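Local coordinates for protein ornithine carbamoyltransferase (Giardia intestinalis, PDB 3GRF) that probably transfers the carbamoyl group between carbamoyl phosphate and ornithine in the arginine degradation pathway, at residues 66-71 and 310-315; 46-51 and 72-77; 26-31 and 141-146. All coordinates share one frame; numbering follows the deposited sequence.

Overall arrangement
Helix 18-33, near the N terminus, packs at 26-31 against 141-146 of helix 135-151. This is interaction 3, and it closes a loop of 109 residues. Interaction 2 is nested inside that loop: strands 46-51 and 72-77 pair side by side, and helix 56-69 connects them. Interaction 1 starts at the end of this helix, at 66-71, and runs to 310-315 on helix 303-322. It therefore crosses both other contacts along the chain, and it touches both in space. Interactions 2 and 3 lie within the carbamoyl-phosphate family region. Interaction 1 brings a helix of the ornithine-binding family region back onto it. Interactions 2 and 3 do not touch.

Interaction 1 (66-71 and 310-315); sequences MTRLGG and RLHSAM
Arg68 meets Leu311, His312 and Met315, while Leu69 rests on Met315. No hydrogen bond joins the two segments, and the contact is carried by side-chain packing.

The apolar part begins with the methyls of Leu311, which meet the shaft of Arg68 nearly at a right angle. CD2 of Leu311 is 3.7 Å from CD of Arg68, and CD1 of Leu311 is equally close to that carbon. The same CD2 reaches over one face of the guanidinium, 3.6 Å above its plane and toward the rim. Leu69 adds a second apolar patch: its CD2 lies 3.9 Å from CB of Met315 and also approaches the carbonyl O of Met315.

Around the charged end the neighbours differ. The sulfur SD of Met315 sits at the guanidinium edge, 3.7 Å from NE of Arg68. On the His312 side, NH2 of Arg68 comes to 4.2 Å from CE1, at the edge of the imidazole. The two planes are 78° apart. The chain of Arg68 is straight at chi2 and bends at chi3 (79°), which turns the guanidinium across the Leu311 methyls. The nearby guanidinium would probably disfavour a second, charging proton on the His312 ring.

A backbone motif ends the helix just past these side chains. Gly70, with positive phi (100°), is the C-prime residue of a Schellman motif. Gly71 N bonds to Met66 O at 2.8 Å, and a weak bond runs from Gly70 N to Thr67 O.

The contact thus joins the C-terminal end of helix 56-69 to helix 303-322, tying the carbamoyl-phosphate-binding family region to the ornithine-binding one. Leu311 and Met315 also pack on Thr64 and Ala65 one turn earlier. Helix 18-33 lies alongside, with Lys32 against His312, and Met100 of the second subunit packs on Leu311.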
ATOM      1  N   MET A  66      10.837  -5.591  -3.290  1.00 28.31           N
ATOM      2  CA  MET A  66      11.399  -4.544  -2.427  1.00 29.41           C
ATOM      3  C   MET A  66      11.478  -4.979  -1.009  1.00 27.81           C
ATOM      4  O   MET A  66      12.467  -4.707  -0.349  1.00 25.79           O
ATOM      5  CB  MET A  66      10.642  -3.213  -2.531  1.00 27.41           C
ATOM      6  CG  MET A  66      10.739  -2.508  -3.897  1.00 29.95           C
ATOM      7  SD  MET A  66      12.398  -1.916  -4.337  1.00 28.16           S
ATOM      8  CE  MET A  66      12.626  -0.737  -3.034  1.00 28.06           C
ATOM      9  N   THR A  67      10.449  -5.663  -0.518  1.00 23.92           N
ATOM     10  CA  THR A  67      10.485  -6.226   0.856  1.00 24.68           C
ATOM     11  C   THR A  67      11.662  -7.168   1.024  1.00 27.09           C
ATOM     12  O   THR A  67      12.333  -7.186   2.070  1.00 27.57           O
ATOM     13  CB  THR A  67       9.178  -6.962   1.166  1.00 27.72           C
ATOM     14  OG1 THR A  67       8.093  -6.037   0.987  1.00 20.50           O
ATOM     15  CG2 THR A  67       9.152  -7.500   2.611  1.00 20.71           C
ATOM     16  N   ARG A  68      11.938  -7.958  -0.001  1.00 24.59           N
ATOM     17  CA  ARG A  68      13.031  -8.957   0.097  1.00 30.14           C
ATOM     18  C   ARG A  68      14.423  -8.362   0.136  1.00 30.25           C
ATOM     19  O   ARG A  68      15.375  -9.010   0.572  1.00 27.73           O
ATOM     20  CB  ARG A  68      12.908  -9.987  -1.008  1.00 23.10           C
ATOM     21  CG  ARG A  68      11.778 -10.971  -0.705  1.00 29.00           C
ATOM     22  CD  ARG A  68      11.503 -11.876  -1.877  1.00 44.65           C
ATOM     23  NE  ARG A  68      12.465 -12.978  -2.011  1.00 45.17           N
ATOM     24  CZ  ARG A  68      12.270 -14.227  -1.587  1.00 45.73           C
ATOM     25  NH1 ARG A  68      11.158 -14.547  -0.952  1.00 35.68           N
ATOM     26  NH2 ARG A  68      13.213 -15.160  -1.780  1.00 38.98           N
ATOM     27  N   LEU A  69      14.510  -7.129  -0.372  1.00 26.62           N
ATOM     28  CA  LEU A  69      15.718  -6.329  -0.487  1.00 25.57           C
ATOM     29  C   LEU A  69      15.752  -5.400   0.698  1.00 26.28           C
ATOM     30  O   LEU A  69      16.773  -4.807   0.962  1.00 30.49           O
ATOM     31  CB  LEU A  69      15.661  -5.518  -1.778  1.00 26.16           C
ATOM     32  CG  LEU A  69      16.398  -5.851  -3.074  1.00 28.06           C
ATOM     33  CD1 LEU A  69      17.113  -7.164  -3.109  1.00 27.41           C
ATOM     34  CD2 LEU A  69      15.435  -5.721  -4.242  1.00 41.88           C
ATOM     35  N   GLY A  70      14.611  -5.254   1.385  1.00 26.23           N
ATOM     36  CA  GLY A  70      14.515  -4.565   2.681  1.00 24.59           C
ATOM     37  C   GLY A  70      14.007  -3.146   2.608  1.00 30.84           C
ATOM     38  O   GLY A  70      14.175  -2.363   3.553  1.00 28.37           O
ATOM     39  N   GLY A  71      13.389  -2.820   1.479  1.00 22.04           N
ATOM     40  CA  GLY A  71      12.948  -1.467   1.194  1.00 27.81           C
ATOM     41  C   GLY A  71      11.441  -1.574   1.045  1.00 19.86           C
ATOM     42  O   GLY A  71      10.821  -2.464   1.651  1.00 25.77           O
ATOM     43  N   ARG A 310       9.263 -13.691 -11.973  1.00 26.63           N
ATOM     44  CA  ARG A 310       9.054 -12.250 -11.996  1.00 23.31           C
ATOM     45  C   ARG A 310       9.631 -11.627 -10.751  1.00 23.14           C
ATOM     46  O   ARG A 310      10.223 -10.542 -10.816  1.00 23.89           O
ATOM     47  CB  ARG A 310       7.565 -11.861 -12.135  1.00 21.83           C
ATOM     48  CG  ARG A 310       6.953 -12.119 -13.536  1.00 22.11           C
ATOM     49  CD  ARG A 310       7.720 -11.342 -14.638  1.00 17.97           C
ATOM     50  NE  ARG A 310       7.501  -9.903 -14.438  1.00 25.50           N
ATOM     51  CZ  ARG A 310       6.385  -9.231 -14.765  1.00 35.58           C
ATOM     52  NH1 ARG A 310       5.384  -9.826 -15.408  1.00 32.42           N
ATOM     53  NH2 ARG A 310       6.276  -7.944 -14.466  1.00 29.01           N
ATOM     54  N   LEU A 311       9.513 -12.343  -9.635  1.00 31.38           N
ATOM     55  CA  LEU A 311       9.977 -11.858  -8.333  1.00 27.02           C
ATOM     56  C   LEU A 311      11.486 -11.654  -8.356  1.00 30.51           C
ATOM     57  O   LEU A 311      11.984 -10.568  -8.120  1.00 28.09           O
ATOM     58  CB  LEU A 311       9.534 -12.800  -7.170  1.00 22.16           C
ATOM     59  CG  LEU A 311      10.256 -12.563  -5.801  1.00 24.45           C
ATOM     60  CD1 LEU A 311      10.060 -11.131  -5.249  1.00 23.03           C
ATOM     61  CD2 LEU A 311       9.991 -13.592  -4.757  1.00 24.84           C
ATOM     62  N   HIS A 312      12.214 -12.735  -8.582  1.00 29.24           N
ATOM     63  CA  HIS A 312      13.666 -12.676  -8.513  1.00 28.15           C
ATOM     64  C   HIS A 312      14.287 -11.808  -9.618  1.00 25.82           C
ATOM     65  O   HIS A 312      15.276 -11.135  -9.418  1.00 18.86           O
ATOM     66  CB  HIS A 312      14.190 -14.111  -8.602  1.00 32.09           C
ATOM     67  CG  HIS A 312      13.445 -15.069  -7.725  1.00 24.35           C
ATOM     68  ND1 HIS A 312      13.450 -14.972  -6.350  1.00 17.55           N
ATOM     69  CD2 HIS A 312      12.625 -16.099  -8.031  1.00 24.15           C
ATOM     70  CE1 HIS A 312      12.698 -15.931  -5.849  1.00 24.56           C
ATOM     71  NE2 HIS A 312      12.193 -16.634  -6.850  1.00 24.34           N
ATOM     72  N   SER A 313      13.723 -11.839 -10.817  1.00 23.40           N
ATOM     73  CA  SER A 313      14.204 -10.926 -11.882  1.00 22.18           C
ATOM     74  C   SER A 313      13.888  -9.448 -11.587  1.00 25.24           C
ATOM     75  O   SER A 313      14.568  -8.539 -12.062  1.00 27.34           O
ATOM     76  CB  SER A 313      13.609 -11.369 -13.192  1.00 25.38           C
ATOM     77  OG  SER A 313      12.200 -11.433 -13.040  1.00 24.77           O
ATOM     78  N   ALA A 314      12.876  -9.215 -10.771  1.00 24.68           N
ATOM     79  CA  ALA A 314      12.539  -7.854 -10.372  1.00 22.69           C
ATOM     80  C   ALA A 314      13.543  -7.383  -9.366  1.00 27.32           C
ATOM     81  O   ALA A 314      13.967  -6.234  -9.444  1.00 25.89           O
ATOM     82  CB  ALA A 314      11.105  -7.758  -9.796  1.00 26.58           C
ATOM     83  N   MET A 315      13.931  -8.253  -8.417  1.00 27.20           N
ATOM     84  CA  MET A 315      14.860  -7.852  -7.363  1.00 27.16           C
ATOM     85  C   MET A 315      16.191  -7.472  -8.004  1.00 28.43           C
ATOM     86  O   MET A 315      16.895  -6.585  -7.511  1.00 29.37           O
ATOM     87  CB  MET A 315      15.123  -8.992  -6.362  1.00 24.91           C
ATOM     88  CG  MET A 315      13.910  -9.580  -5.635  1.00 29.38           C
ATOM     89  SD  MET A 315      14.264 -11.047  -4.627  1.00 29.91           S
ATOM     90  CE  MET A 315      15.362 -11.991  -5.667  1.00 45.08           C
TER

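Interaction 2 (46-51 and 72-77); sequences TLLAFF and HAIYYE
Strands 46-51 and 72-77 form the parallel pair of a beta-alpha-beta crossover, with helix 56-69 between them in the chain. Residues 72-77 form an outermost strand of the sheet within this chain.

Five backbone hydrogen bonds zip the strands. Leu47, Ala49 and Phe51 give their N-H groups to the carbonyls of His72, Ile74 and Tyr76, and Ile74 and Tyr76 donate back to Leu47 and Ala49. The Ile74 N to Leu47 O bond is 2.8 Å and nearly along the C=O axis. Tyr76 N reaches Ala49 O at 2.7 Å, but from 39° above the carbonyl plane.

Leu48, Phe50, Ile74 and Tyr76 share one face of the sheet. CD1 of Leu48 touches both CG2 of Ile74 (3.8 Å) and CB of Tyr76 (3.9 Å). CG of Tyr76 stands opposite its backbone N (chi1 -155°), which lays the ring beside Phe50. CE2 of Phe50 stands 3.8 Å above one face of the Tyr76 ring, toward its rim, with the ring planes at 50°. Leu47, Ala73, Phe51 and Tyr75 lie on the other face. CD2 of Leu47 packs 3.8 Å from CB of Ala73. CD2 of Phe51 is 3.5 Å from CE1 of Tyr75, near the plane of the Tyr75 ring. Tyr75 also makes a cation-pi contact with Arg59 of the same chain.

NE2 of His72 binds a nickel ion together with NE2 of His72 from each of the other two subunits. Glu77 OE2 forms a salt bridge with Arg59 of the third subunit, while Glu77 OE1 lies close to its counterparts in both neighbouring subunits. The clustered carboxylates may raise the pKa of Glu77, while the salt bridge would oppose this. The backbone bonds thus hold in place a strand whose His72 and Glu77 meet their own copies across the trimer interface.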
ATOM      1  N   THR A  46      12.915   3.475  -1.373  1.00 27.26           N
ATOM      2  CA  THR A  46      11.550   3.170  -1.867  1.00 25.63           C
ATOM      3  C   THR A  46      11.441   3.235  -3.368  1.00 22.73           C
ATOM      4  O   THR A  46      12.134   4.005  -4.036  1.00 22.63           O
ATOM      5  CB  THR A  46      10.433   4.056  -1.216  1.00 38.39           C
ATOM      6  OG1 THR A  46       9.947   4.993  -2.194  1.00 28.21           O
ATOM      7  CG2 THR A  46      11.000   4.790  -0.015  1.00 20.39           C
ATOM      8  N   LEU A  47      10.559   2.392  -3.877  1.00 26.94           N
ATOM      9  CA  LEU A  47      10.231   2.400  -5.261  1.00 19.84           C
ATOM     10  C   LEU A  47       8.827   2.984  -5.416  1.00 29.49           C
ATOM     11  O   LEU A  47       7.907   2.653  -4.679  1.00 23.16           O
ATOM     12  CB  LEU A  47      10.325   0.972  -5.829  1.00 25.24           C
ATOM     13  CG  LEU A  47       9.322   0.598  -6.931  1.00 23.99           C
ATOM     14  CD1 LEU A  47       9.775   1.253  -8.216  1.00 26.48           C
ATOM     15  CD2 LEU A  47       9.105  -0.925  -7.134  1.00 19.22           C
ATOM     16  N   LEU A  48       8.670   3.865  -6.383  1.00 29.22           N
ATOM     17  CA  LEU A  48       7.384   4.403  -6.629  1.00 24.03           C
ATOM     18  C   LEU A  48       6.834   3.652  -7.818  1.00 28.45           C
ATOM     19  O   LEU A  48       7.415   3.691  -8.881  1.00 32.09           O
ATOM     20  CB  LEU A  48       7.531   5.860  -6.998  1.00 28.60           C
ATOM     21  CG  LEU A  48       6.241   6.583  -7.354  1.00 15.59           C
ATOM     22  CD1 LEU A  48       5.048   6.256  -6.383  1.00 16.82           C
ATOM     23  CD2 LEU A  48       6.561   8.044  -7.345  1.00 28.00           C
ATOM     24  N   ALA A  49       5.681   2.998  -7.663  1.00 30.09           N
ATOM     25  CA  ALA A  49       5.200   2.093  -8.711  1.00 19.39           C
ATOM     26  C   ALA A  49       3.813   2.458  -9.203  1.00 27.19           C
ATOM     27  O   ALA A  49       2.839   2.112  -8.550  1.00 31.52           O
ATOM     28  CB  ALA A  49       5.182   0.665  -8.162  1.00 23.20           C
ATOM     29  N   PHE A  50       3.743   3.137 -10.354  1.00 31.77           N
ATOM     30  CA  PHE A  50       2.483   3.572 -10.990  1.00 31.23           C
ATOM     31  C   PHE A  50       1.863   2.442 -11.766  1.00 25.07           C
ATOM     32  O   PHE A  50       2.550   1.668 -12.414  1.00 33.59           O
ATOM     33  CB  PHE A  50       2.744   4.753 -11.945  1.00 23.07           C
ATOM     34  CG  PHE A  50       3.255   6.014 -11.255  1.00 31.03           C
ATOM     35  CD1 PHE A  50       4.593   6.323 -11.257  1.00 30.28           C
ATOM     36  CD2 PHE A  50       2.393   6.869 -10.586  1.00 30.35           C
ATOM     37  CE1 PHE A  50       5.067   7.503 -10.625  1.00 36.02           C
ATOM     38  CE2 PHE A  50       2.871   8.059  -9.955  1.00 23.75           C
ATOM     39  CZ  PHE A  50       4.213   8.353  -9.986  1.00 28.52           C
ATOM     40  N   PHE A  51       0.547   2.303 -11.670  1.00 32.53           N
ATOM     41  CA  PHE A  51      -0.140   1.346 -12.479  1.00 22.69           C
ATOM     42  C   PHE A  51      -1.363   2.044 -13.013  1.00 32.84           C
ATOM     43  O   PHE A  51      -2.166   2.539 -12.234  1.00 39.82           O
ATOM     44  CB  PHE A  51      -0.544   0.134 -11.637  1.00 32.64           C
ATOM     45  CG  PHE A  51       0.609  -0.768 -11.276  1.00 32.15           C
ATOM     46  CD1 PHE A  51       0.908  -1.876 -12.048  1.00 32.55           C
ATOM     47  CD2 PHE A  51       1.374  -0.511 -10.153  1.00 25.52           C
ATOM     48  CE1 PHE A  51       1.984  -2.692 -11.712  1.00 34.95           C
ATOM     49  CE2 PHE A  51       2.436  -1.351  -9.773  1.00 30.86           C
ATOM     50  CZ  PHE A  51       2.762  -2.410 -10.582  1.00 32.39           C
ATOM     51  N   HIS A  72      10.861  -0.690   0.247  1.00 25.02           N
ATOM     52  CA  HIS A  72       9.377  -0.576   0.179  1.00 24.72           C
ATOM     53  C   HIS A  72       8.960  -0.059  -1.177  1.00 23.51           C
ATOM     54  O   HIS A  72       9.648   0.777  -1.732  1.00 26.79           O
ATOM     55  CB  HIS A  72       8.854   0.405   1.228  1.00 23.05           C
ATOM     56  CG  HIS A  72       7.360   0.409   1.327  1.00 28.42           C
ATOM     57  ND1 HIS A  72       6.594   1.497   0.970  1.00 26.13           N
ATOM     58  CD2 HIS A  72       6.491  -0.568   1.671  1.00 28.44           C
ATOM     59  CE1 HIS A  72       5.315   1.199   1.107  1.00 25.23           C
ATOM     60  NE2 HIS A  72       5.221  -0.046   1.538  1.00 28.97           N
ATOM     61  N   ALA A  73       7.819  -0.555  -1.695  1.00 22.14           N
ATOM     62  CA  ALA A  73       7.236  -0.044  -2.927  1.00 17.35           C
ATOM     63  C   ALA A  73       5.913   0.620  -2.615  1.00 18.22           C
ATOM     64  O   ALA A  73       5.076   0.049  -1.899  1.00 23.42           O
ATOM     65  CB  ALA A  73       6.988  -1.201  -3.943  1.00 17.64           C
ATOM     66  N   ILE A  74       5.737   1.812  -3.179  1.00 26.07           N
ATOM     67  CA  ILE A  74       4.488   2.537  -3.121  1.00 25.14           C
ATOM     68  C   ILE A  74       3.654   2.116  -4.334  1.00 27.46           C
ATOM     69  O   ILE A  74       4.025   2.344  -5.478  1.00 26.47           O
ATOM     70  CB  ILE A  74       4.720   4.028  -3.213  1.00 25.00           C
ATOM     71  CG1 ILE A  74       5.506   4.513  -1.988  1.00 23.46           C
ATOM     72  CG2 ILE A  74       3.380   4.760  -3.287  1.00 18.62           C
ATOM     73  CD1 ILE A  74       5.918   6.018  -2.056  1.00 25.39           C
ATOM     74  N   TYR A  75       2.533   1.483  -4.077  1.00 29.15           N
ATOM     75  CA  TYR A  75       1.650   1.144  -5.137  1.00 28.92           C
ATOM     76  C   TYR A  75       0.819   2.407  -5.483  1.00 24.99           C
ATOM     77  O   TYR A  75      -0.052   2.870  -4.705  1.00 29.80           O
ATOM     78  CB  TYR A  75       0.802  -0.049  -4.729  1.00 32.88           C
ATOM     79  CG  TYR A  75      -0.360  -0.223  -5.662  1.00 30.19           C
ATOM     80  CD1 TYR A  75      -0.151  -0.607  -6.978  1.00 32.31           C
ATOM     81  CD2 TYR A  75      -1.671   0.030  -5.234  1.00 41.82           C
ATOM     82  CE1 TYR A  75      -1.218  -0.733  -7.874  1.00 36.99           C
ATOM     83  CE2 TYR A  75      -2.755  -0.093  -6.113  1.00 31.83           C
ATOM     84  CZ  TYR A  75      -2.511  -0.482  -7.438  1.00 43.42           C
ATOM     85  OH  TYR A  75      -3.569  -0.635  -8.331  1.00 45.26           O
ATOM     86  N   TYR A  76       1.155   3.051  -6.656  1.00 31.14           N
ATOM     87  CA  TYR A  76       0.401   4.270  -7.004  1.00 29.98           C
ATOM     88  C   TYR A  76      -0.544   4.068  -8.192  1.00 35.37           C
ATOM     89  O   TYR A  76      -0.141   4.130  -9.348  1.00 37.19           O
ATOM     90  CB  TYR A  76       1.357   5.432  -7.226  1.00 24.85           C
ATOM     91  CG  TYR A  76       0.719   6.775  -7.005  1.00 36.14           C
ATOM     92  CD1 TYR A  76       1.093   7.646  -5.978  1.00 34.88           C
ATOM     93  CD2 TYR A  76      -0.301   7.183  -7.878  1.00 31.82           C
ATOM     94  CE1 TYR A  76       0.459   8.886  -5.825  1.00 50.85           C
ATOM     95  CE2 TYR A  76      -0.944   8.410  -7.731  1.00 43.20           C
ATOM     96  CZ  TYR A  76      -0.566   9.254  -6.707  1.00 41.14           C
ATOM     97  OH  TYR A  76      -1.199  10.468  -6.570  1.00 52.57           O
ATOM     98  N   GLU A  77      -1.829   3.887  -7.888  1.00 34.37           N
ATOM     99  CA  GLU A  77      -2.821   3.555  -8.888  1.00 40.92           C
ATOM    100  C   GLU A  77      -3.284   4.817  -9.619  1.00 42.10           C
ATOM    101  O   GLU A  77      -3.525   5.852  -8.998  1.00 41.98           O
ATOM    102  CB  GLU A  77      -3.988   2.805  -8.233  1.00 39.23           C
ATOM    103  CG  GLU A  77      -4.743   3.630  -7.155  1.00 67.21           C
ATOM    104  CD  GLU A  77      -4.339   3.334  -5.670  1.00 75.22           C
ATOM    105  OE1 GLU A  77      -5.218   2.829  -4.915  1.00 70.64           O
ATOM    106  OE2 GLU A  77      -3.179   3.642  -5.259  1.00 62.31           O
TER

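Interaction 3 (26-31 and 141-146); sequences DRALDM and DFMTIK
Asp26 OD1 and Lys146 NZ form a salt bridge, modelled at a very short 2.5 Å, so its exact length is doubtful. It closes one side of a helix-helix packing between helix 18-33 and helix 135-151, both in the carbamoyl-phosphate family region. The two short segments cross at -68°, with their axes 9.7 Å apart.

Lys146 reaches the carboxylate with a fully extended chain. Its CG stands anti to the backbone N (chi1 169°), and the torsions beyond are near 180°. The two side chains meet at about a right angle. Along the way the lysine shaft passes Leu29, whose CD1 is 3.7 Å from CD of Lys146.

Beneath the salt bridge the packing is apolar. The side chains of Leu29 and Met143 overlap while pointing opposite ways, and CD2 of Leu29 lies 3.9 Å from CE of Met143. Helix 303-322 also meets Met143, through Asn309 and His312. Met143 bends at chi2, and its terminal half lies over Ala28: SD is 3.7 Å from CB of Ala28, and CE is equally near the carbonyl O of Ala28.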
ATOM      1  N   ASP A  26      22.133 -13.806 -14.043  1.00 31.70           N
ATOM      2  CA  ASP A  26      22.885 -14.447 -12.974  1.00 31.81           C
ATOM      3  C   ASP A  26      22.630 -13.874 -11.577  1.00 36.74           C
ATOM      4  O   ASP A  26      22.705 -14.590 -10.572  1.00 32.27           O
ATOM      5  CB  ASP A  26      24.375 -14.366 -13.287  1.00 35.32           C
ATOM      6  CG  ASP A  26      24.748 -15.132 -14.505  1.00 43.47           C
ATOM      7  OD1 ASP A  26      24.103 -16.166 -14.796  1.00 39.22           O
ATOM      8  OD2 ASP A  26      25.703 -14.697 -15.182  1.00 39.48           O
ATOM      9  N   ARG A  27      22.376 -12.569 -11.500  1.00 37.83           N
ATOM     10  CA  ARG A  27      22.080 -11.954 -10.200  1.00 35.37           C
ATOM     11  C   ARG A  27      20.686 -12.464  -9.733  1.00 37.51           C
ATOM     12  O   ARG A  27      20.499 -12.897  -8.596  1.00 28.16           O
ATOM     13  CB  ARG A  27      22.140 -10.441 -10.346  1.00 29.35           C
ATOM     14  CG  ARG A  27      21.944  -9.678  -9.081  1.00 39.15           C
ATOM     15  CD  ARG A  27      23.234  -9.029  -8.750  1.00 43.75           C
ATOM     16  NE  ARG A  27      23.110  -8.132  -7.616  1.00 50.03           N
ATOM     17  CZ  ARG A  27      24.062  -7.961  -6.715  1.00 32.99           C
ATOM     18  NH1 ARG A  27      25.189  -8.658  -6.791  1.00 34.93           N
ATOM     19  NH2 ARG A  27      23.861  -7.133  -5.719  1.00 35.25           N
ATOM     20  N   ALA A  28      19.721 -12.453 -10.643  1.00 32.92           N
ATOM     21  CA  ALA A  28      18.376 -12.981 -10.358  1.00 32.09           C
ATOM     22  C   ALA A  28      18.484 -14.408  -9.856  1.00 29.65           C
ATOM     23  O   ALA A  28      17.797 -14.802  -8.933  1.00 32.46           O
ATOM     24  CB  ALA A  28      17.510 -12.960 -11.637  1.00 18.79           C
ATOM     25  N   LEU A  29      19.310 -15.202 -10.537  1.00 26.60           N
ATOM     26  CA  LEU A  29      19.483 -16.613 -10.190  1.00 26.83           C
ATOM     27  C   LEU A  29      20.138 -16.762  -8.817  1.00 29.81           C
ATOM     28  O   LEU A  29      19.783 -17.655  -8.026  1.00 31.99           O
ATOM     29  CB  LEU A  29      20.327 -17.312 -11.252  1.00 27.23           C
ATOM     30  CG  LEU A  29      19.670 -17.693 -12.565  1.00 38.92           C
ATOM     31  CD1 LEU A  29      20.774 -18.142 -13.509  1.00 27.11           C
ATOM     32  CD2 LEU A  29      18.608 -18.785 -12.308  1.00 25.11           C
ATOM     33  N   ASP A  30      21.080 -15.887  -8.523  1.00 22.87           N
ATOM     34  CA  ASP A  30      21.725 -15.983  -7.191  1.00 31.41           C
ATOM     35  C   ASP A  30      20.830 -15.467  -6.086  1.00 35.74           C
ATOM     36  O   ASP A  30      20.917 -15.940  -4.968  1.00 28.93           O
ATOM     37  CB  ASP A  30      23.059 -15.255  -7.122  1.00 28.75           C
ATOM     38  CG  ASP A  30      23.781 -15.511  -5.789  1.00 36.59           C
ATOM     39  OD1 ASP A  30      24.071 -14.556  -5.061  1.00 40.25           O
ATOM     40  OD2 ASP A  30      24.016 -16.688  -5.454  1.00 37.01           O
ATOM     41  N   MET A  31      19.987 -14.482  -6.391  1.00 32.22           N
ATOM     42  CA  MET A  31      18.987 -14.002  -5.411  1.00 34.19           C
ATOM     43  C   MET A  31      17.872 -14.988  -5.192  1.00 26.28           C
ATOM     44  O   MET A  31      17.281 -15.005  -4.129  1.00 28.32           O
ATOM     45  CB  MET A  31      18.360 -12.685  -5.867  1.00 29.44           C
ATOM     46  CG  MET A  31      19.358 -11.570  -6.010  1.00 35.31           C
ATOM     47  SD  MET A  31      18.576 -10.161  -6.727  1.00 27.69           S
ATOM     48  CE  MET A  31      19.663  -8.833  -6.212  1.00 33.93           C
ATOM     49  N   ASP A 141      11.958 -14.211 -18.131  1.00 26.35           N
ATOM     50  CA  ASP A 141      11.957 -15.299 -19.115  1.00 27.64           C
ATOM     51  C   ASP A 141      13.332 -15.856 -19.473  1.00 31.73           C
ATOM     52  O   ASP A 141      13.555 -17.058 -19.423  1.00 25.39           O
ATOM     53  CB  ASP A 141      11.251 -14.791 -20.352  1.00 25.18           C
ATOM     54  CG  ASP A 141       9.793 -14.463 -20.079  1.00 30.47           C
ATOM     55  OD1 ASP A 141       9.154 -13.721 -20.868  1.00 28.12           O
ATOM     56  OD2 ASP A 141       9.292 -14.963 -19.061  1.00 23.48           O
ATOM     57  N   PHE A 142      14.289 -14.991 -19.776  1.00 32.04           N
ATOM     58  CA  PHE A 142      15.620 -15.518 -20.072  1.00 31.09           C
ATOM     59  C   PHE A 142      16.290 -16.149 -18.858  1.00 29.36           C
ATOM     60  O   PHE A 142      16.970 -17.165 -18.972  1.00 29.42           O
ATOM     61  CB  PHE A 142      16.476 -14.463 -20.757  1.00 24.73           C
ATOM     62  CG  PHE A 142      15.925 -14.053 -22.070  1.00 28.96           C
ATOM     63  CD1 PHE A 142      15.293 -12.813 -22.219  1.00 22.79           C
ATOM     64  CD2 PHE A 142      15.964 -14.931 -23.158  1.00 29.73           C
ATOM     65  CE1 PHE A 142      14.776 -12.439 -23.423  1.00 25.81           C
ATOM     66  CE2 PHE A 142      15.440 -14.540 -24.409  1.00 25.95           C
ATOM     67  CZ  PHE A 142      14.841 -13.297 -24.513  1.00 24.70           C
ATOM     68  N   MET A 143      16.048 -15.582 -17.689  1.00 28.55           N
ATOM     69  CA  MET A 143      16.401 -16.255 -16.442  1.00 27.63           C
ATOM     70  C   MET A 143      15.781 -17.660 -16.298  1.00 31.20           C
ATOM     71  O   MET A 143      16.458 -18.610 -15.885  1.00 25.18           O
ATOM     72  CB  MET A 143      16.031 -15.383 -15.274  1.00 20.95           C
ATOM     73  CG  MET A 143      16.277 -16.052 -13.890  1.00 22.20           C
ATOM     74  SD  MET A 143      15.022 -15.521 -12.625  1.00 32.63           S
ATOM     75  CE  MET A 143      15.523 -16.611 -11.302  1.00 28.03           C
ATOM     76  N   THR A 144      14.504 -17.792 -16.633  1.00 24.94           N
ATOM     77  CA  THR A 144      13.791 -19.067 -16.584  1.00 28.60           C
ATOM     78  C   THR A 144      14.387 -20.042 -17.592  1.00 32.92           C
ATOM     79  O   THR A 144      14.573 -21.225 -17.283  1.00 25.70           O
ATOM     80  CB  THR A 144      12.257 -18.862 -16.880  1.00 33.77           C
ATOM     81  OG1 THR A 144      11.691 -17.970 -15.906  1.00 29.63           O
ATOM     82  CG2 THR A 144      11.505 -20.211 -16.902  1.00 26.09           C
ATOM     83  N   ILE A 145      14.682 -19.549 -18.801  1.00 25.81           N
ATOM     84  CA  ILE A 145      15.316 -20.385 -19.815  1.00 23.76           C
ATOM     85  C   ILE A 145      16.694 -20.870 -19.277  1.00 22.79           C
ATOM     86  O   ILE A 145      16.963 -22.068 -19.295  1.00 25.40           O
ATOM     87  CB  ILE A 145      15.436 -19.644 -21.184  1.00 23.44           C
ATOM     88  CG1 ILE A 145      14.053 -19.530 -21.843  1.00 23.73           C
ATOM     89  CG2 ILE A 145      16.420 -20.333 -22.172  1.00 24.85           C
ATOM     90  CD1 ILE A 145      13.955 -18.396 -22.929  1.00 25.45           C
ATOM     91  N   LYS A 146      17.536 -19.981 -18.753  1.00 24.26           N
ATOM     92  CA  LYS A 146      18.849 -20.448 -18.241  1.00 28.88           C
ATOM     93  C   LYS A 146      18.745 -21.441 -17.104  1.00 25.32           C
ATOM     94  O   LYS A 146      19.529 -22.395 -17.018  1.00 33.74           O
ATOM     95  CB  LYS A 146      19.753 -19.285 -17.777  1.00 28.08           C
ATOM     96  CG  LYS A 146      21.011 -19.823 -16.990  1.00 23.98           C
ATOM     97  CD  LYS A 146      22.098 -18.753 -16.939  1.00 21.74           C
ATOM     98  CE  LYS A 146      23.398 -19.323 -16.409  1.00 31.86           C
ATOM     99  NZ  LYS A 146      24.300 -18.144 -16.252  1.00 31.23           N
TER